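Long-range contact in DUF7790 domain-containing protein (Leptospira interrogans serogroup Icterohaemorrhagiae serovar copenhageni, PDB 6ULO), which is of unknown function but carries a domain grouped with the NADP-binding Rossmann superfamily and is probably attached to a membrane: residues Val60-Gly71 with Trp81-Asp91. Sequence-based numbering, arbitrary orientation. Where two conformers were deposited one is given.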
loop_
_atom_site.group_PDB
_atom_site.type_symbol
_atom_site.label_atom_id
_atom_site.label_comp_id
_atom_site.label_asym_id
_atom_site.label_seq_id
_atom_site.Cartn_x
_atom_site.Cartn_y
_atom_site.Cartn_z
ATOM N N VAL A 60 -12.272 5.122 3.153
ATOM C CA VAL A 60 -11.485 4.116 3.851
ATOM C C VAL A 60 -11.496 4.239 5.367
ATOM O O VAL A 60 -11.074 3.294 6.043
ATOM C CB VAL A 60 -10.032 4.085 3.332
ATOM C CG1 VAL A 60 -9.989 3.820 1.847
ATOM C CG2 VAL A 60 -9.298 5.376 3.691
ATOM N N GLN A 61 -11.917 5.370 5.926
ATOM C CA GLN A 61 -11.760 5.557 7.361
ATOM C C GLN A 61 -12.458 4.443 8.136
ATOM O O GLN A 61 -13.606 4.071 7.853
ATOM C CB GLN A 61 -12.266 6.928 7.802
ATOM C CG GLN A 61 -13.727 7.192 7.525
ATOM C CD GLN A 61 -14.094 8.611 7.873
ATOM O OE1 GLN A 61 -13.303 9.319 8.496
ATOM N NE2 GLN A 61 -15.285 9.049 7.462
ATOM N N ASN A 62 -11.723 3.861 9.092
ATOM C CA ASN A 62 -12.255 2.859 10.013
ATOM C C ASN A 62 -12.692 1.558 9.355
ATOM O O ASN A 62 -13.353 0.757 10.004
ATOM C CB ASN A 62 -13.382 3.426 10.871
ATOM C CG ASN A 62 -12.925 4.594 11.676
ATOM O OD1 ASN A 62 -11.833 4.576 12.235
ATOM N ND2 ASN A 62 -13.743 5.637 11.728
ATOM N N LEU A 63 -12.308 1.269 8.105
ATOM C CA LEU A 63 -12.676 -0.030 7.523
ATOM C C LEU A 63 -12.061 -1.212 8.265
ATOM O O LEU A 63 -12.643 -2.305 8.261
ATOM C CB LEU A 63 -12.274 -0.089 6.052
ATOM C CG LEU A 63 -13.145 0.696 5.102
ATOM C CD1 LEU A 63 -12.601 0.514 3.702
ATOM C CD2 LEU A 63 -14.587 0.258 5.177
ATOM N N GLY A 64 -10.889 -1.027 8.876
ATOM C CA GLY A 64 -10.257 -2.050 9.691
ATOM C C GLY A 64 -9.903 -3.274 8.851
ATOM O O GLY A 64 -9.667 -3.199 7.636
ATOM N N ASN A 65 -9.864 -4.425 9.523
ATOM C CA ASN A 65 -9.471 -5.679 8.888
ATOM C C ASN A 65 -8.055 -5.602 8.328
ATOM O O ASN A 65 -7.278 -4.738 8.756
ATOM C CB ASN A 65 -10.508 -6.118 7.852
ATOM C CG ASN A 65 -11.824 -6.512 8.519
ATOM O OD1 ASN A 65 -11.852 -7.390 9.370
ATOM N ND2 ASN A 65 -12.891 -5.850 8.164
ATOM N N VAL A 66 -7.680 -6.506 7.427
ATOM C CA VAL A 66 -6.296 -6.560 6.953
ATOM C C VAL A 66 -6.109 -5.613 5.770
ATOM O O VAL A 66 -7.011 -5.422 4.943
ATOM C CB VAL A 66 -5.888 -8.020 6.638
ATOM C CG1 VAL A 66 -4.475 -8.105 6.062
ATOM C CG2 VAL A 66 -6.013 -8.857 7.909
ATOM N N TYR A 67 -4.917 -5.032 5.645
ATOM C CA TYR A 67 -4.574 -4.161 4.527
ATOM C C TYR A 67 -3.591 -4.912 3.637
ATOM O O TYR A 67 -2.630 -5.494 4.161
ATOM C CB TYR A 67 -3.881 -2.897 5.085
ATOM C CG TYR A 67 -3.571 -1.886 4.015
ATOM C CD1 TYR A 67 -4.386 -0.787 3.840
ATOM C CD2 TYR A 67 -2.490 -2.041 3.160
ATOM C CE1 TYR A 67 -4.138 0.153 2.844
ATOM C CE2 TYR A 67 -2.234 -1.101 2.162
ATOM C CZ TYR A 67 -3.077 -0.009 2.020
ATOM O OH TYR A 67 -2.853 0.925 1.036
ATOM N N VAL A 68 -3.787 -4.880 2.304
ATOM C CA VAL A 68 -2.805 -5.393 1.336
ATOM C C VAL A 68 -2.532 -4.295 0.319
ATOM O O VAL A 68 -3.481 -3.735 -0.234
ATOM C CB VAL A 68 -3.344 -6.633 0.599
ATOM C CG1 VAL A 68 -2.316 -7.132 -0.417
ATOM C CG2 VAL A 68 -3.749 -7.700 1.629
ATOM N N GLY A 69 -1.267 -3.979 0.053
ATOM C CA GLY A 69 -1.005 -2.970 -0.967
ATOM C C GLY A 69 0.328 -3.099 -1.650
ATOM O O GLY A 69 1.325 -3.533 -1.050
ATOM N N VAL A 70 0.348 -2.701 -2.930
ATOM C CA VAL A 70 1.582 -2.493 -3.671
ATOM C C VAL A 70 2.179 -1.144 -3.270
ATOM O O VAL A 70 1.490 -0.275 -2.719
ATOM C CB VAL A 70 1.343 -2.570 -5.197
ATOM C CG1 VAL A 70 0.635 -3.884 -5.567
ATOM C CG2 VAL A 70 0.563 -1.353 -5.682
ATOM N N GLY A 71 3.472 -0.946 -3.571
ATOM C CA GLY A 71 4.045 0.366 -3.304
ATOM C C GLY A 71 4.584 0.564 -1.909
ATOM O O GLY A 71 5.006 -0.392 -1.252
ATOM N N TRP A 81 -5.615 5.622 8.348
ATOM C CA TRP A 81 -7.000 6.090 8.255
ATOM C C TRP A 81 -7.972 4.943 8.479
ATOM O O TRP A 81 -9.013 5.106 9.136
ATOM C CB TRP A 81 -7.237 6.687 6.872
ATOM C CG TRP A 81 -6.485 7.947 6.577
ATOM C CD1 TRP A 81 -5.948 8.809 7.487
ATOM C CD2 TRP A 81 -6.148 8.467 5.289
ATOM N NE1 TRP A 81 -5.314 9.871 6.844
ATOM C CE2 TRP A 81 -5.435 9.676 5.493
ATOM C CE3 TRP A 81 -6.400 8.046 3.980
ATOM C CZ2 TRP A 81 -4.993 10.462 4.431
ATOM C CZ3 TRP A 81 -5.922 8.801 2.919
ATOM C CH2 TRP A 81 -5.263 10.009 3.150
ATOM N N ALA A 82 -7.672 3.779 7.895
ATOM C CA ALA A 82 -8.551 2.622 8.012
ATOM C C ALA A 82 -8.466 1.958 9.375
ATOM O O ALA A 82 -9.360 1.171 9.715
ATOM C CB ALA A 82 -8.187 1.614 6.925
ATOM N N LYS A 83 -7.442 2.263 10.176
ATOM C CA LYS A 83 -7.154 1.477 11.378
ATOM C C LYS A 83 -7.071 -0.013 11.038
ATOM O O LYS A 83 -7.663 -0.879 11.701
ATOM C CB LYS A 83 -8.156 1.774 12.502
ATOM C CG LYS A 83 -8.126 3.234 12.908
ATOM C CD LYS A 83 -9.123 3.543 13.983
ATOM C CE LYS A 83 -9.103 5.039 14.301
ATOM N NZ LYS A 83 -9.858 5.325 15.535
ATOM N N SER A 84 -6.275 -0.315 10.016
ATOM C CA SER A 84 -6.050 -1.709 9.648
ATOM C C SER A 84 -5.411 -2.495 10.794
ATOM O O SER A 84 -4.559 -1.978 11.520
ATOM C CB SER A 84 -5.138 -1.760 8.426
ATOM O OG SER A 84 -5.644 -0.978 7.356
ATOM N N ASP A 85 -5.790 -3.770 10.923
ATOM C CA ASP A 85 -5.234 -4.595 11.993
ATOM C C ASP A 85 -3.832 -5.103 11.664
ATOM O O ASP A 85 -3.019 -5.301 12.567
ATOM C CB ASP A 85 -6.110 -5.824 12.219
ATOM C CG ASP A 85 -7.511 -5.491 12.622
ATOM O OD1 ASP A 85 -7.681 -4.575 13.440
ATOM O OD2 ASP A 85 -8.439 -6.217 12.162
ATOM N N PHE A 86 -3.553 -5.361 10.388
ATOM C CA PHE A 86 -2.275 -5.868 9.904
ATOM C C PHE A 86 -2.099 -5.308 8.508
ATOM O O PHE A 86 -3.089 -5.009 7.835
ATOM C CB PHE A 86 -2.255 -7.406 9.820
ATOM C CG PHE A 86 -2.598 -8.102 11.115
ATOM C CD1 PHE A 86 -1.605 -8.352 12.058
ATOM C CD2 PHE A 86 -3.898 -8.470 11.416
ATOM C CE1 PHE A 86 -1.890 -8.957 13.270
ATOM C CE2 PHE A 86 -4.197 -9.095 12.633
ATOM C CZ PHE A 86 -3.182 -9.320 13.565
ATOM N N ILE A 87 -0.847 -5.132 8.098
ATOM C CA ILE A 87 -0.526 -4.531 6.805
ATOM C C ILE A 87 0.442 -5.432 6.049
ATOM O O ILE A 87 1.597 -5.583 6.473
ATOM C CB ILE A 87 0.096 -3.135 6.962
ATOM C CG1 ILE A 87 -0.798 -2.205 7.769
ATOM C CG2 ILE A 87 0.436 -2.557 5.583
ATOM C CD1 ILE A 87 -0.161 -0.863 8.085
ATOM N N TYR A 88 -0.007 -5.997 4.920
ATOM C CA TYR A 88 0.904 -6.623 3.964
ATOM C C TYR A 88 1.312 -5.600 2.895
ATOM O O TYR A 88 0.457 -5.014 2.226
ATOM C CB TYR A 88 0.226 -7.801 3.267
ATOM C CG TYR A 88 0.319 -9.111 4.016
ATOM C CD1 TYR A 88 1.550 -9.665 4.361
ATOM C CD2 TYR A 88 -0.829 -9.876 4.244
ATOM C CE1 TYR A 88 1.636 -10.937 4.985
ATOM C CE2 TYR A 88 -0.755 -11.148 4.834
ATOM C CZ TYR A 88 0.479 -11.653 5.186
ATOM O OH TYR A 88 0.521 -12.887 5.747
ATOM N N LEU A 89 2.601 -5.402 2.730
ATOM C CA LEU A 89 3.147 -4.560 1.667
ATOM C C LEU A 89 3.743 -5.528 0.668
ATOM O O LEU A 89 4.862 -6.011 0.849
ATOM C CB LEU A 89 4.178 -3.579 2.220
ATOM C CG LEU A 89 3.628 -2.658 3.315
ATOM C CD1 LEU A 89 4.748 -1.822 3.862
ATOM C CD2 LEU A 89 2.555 -1.747 2.751
ATOM N N MET A 90 2.982 -5.848 -0.368
ATOM C CA MET A 90 3.386 -6.851 -1.348
ATOM C C MET A 90 3.813 -6.135 -2.619
ATOM O O MET A 90 2.991 -5.450 -3.238
ATOM C CB MET A 90 2.237 -7.813 -1.682
ATOM C CG MET A 90 2.691 -8.880 -2.663
ATOM S SD MET A 90 1.328 -9.926 -3.319
ATOM C CE MET A 90 0.699 -8.838 -4.578
ATOM N N ASP A 91 5.062 -6.302 -3.037
ATOM C CA ASP A 91 5.530 -5.665 -4.263
ATOM C C ASP A 91 6.440 -6.622 -5.016
ATOM O O ASP A 91 6.976 -7.581 -4.455
ATOM C CB ASP A 91 6.221 -4.326 -3.952
ATOM C CG ASP A 91 6.214 -3.352 -5.117
ATOM O OD1 ASP A 91 5.253 -2.544 -5.173
ATOM O OD2 ASP A 91 7.179 -3.376 -5.931
HETATM O O HOH W 1 -7.581 -2.368 6.070
HETATM O O HOH W 2 -10.548 -4.140 12.364
#
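Water 1 links residues 60-71 to residues 81-91 where the strands begin: it donates to G64 O at 2.7 Å, shares a hydrogen bond of 2.7 Å with S84 OG, and reaches V66 O weakly. The hydroxyl of S84 also lies 3.5 Å from Y67 CB. Nearby, G64 N donates to A82 O at 2.8 Å, a bent bond (143°), while the N-H of N62 points more directly at W81 O; both carbonyls belong to the end of helix 74-82, which closes in a Schellman motif with K83 at C-prime. Water 2 bridges N65 N and the D85 carboxylate. Strands 66-69 and 86-91 then run parallel, 13° apart, and exchange bonds in the staggered parallel pattern: Y67 gives its N-H to F86 O and takes that of Y88 on its own O, and G69 repeats this with Y88 O and M90 N. With CG anti to the backbone N (chi1 -176°), the Y67 ring sits beside I87, CD2 to CG2 at 3.8 Å, and its hydroxyl bonds to N75. On the other face V66 CG2 rests 4.1 Å from F86 CD2, and V68 CG2 comes to the edge of the Y88 ring. Past the last bridge, G69 with L89, the D91 side chain replaces a backbone acceptor: OD1 accepts G71 N at 2.9 Å on its anti side, and OD2 binds T93 N, so the carboxylate is held from both oxygens. The whole is a worked case of the beta-alpha-beta unit of Rossmann-like folds, with helix 74-82 as the crossover covering the face of Y67 and I87, helix 176-187 packing on I87, and strand 218-222 continuing the sheet beyond 66-69.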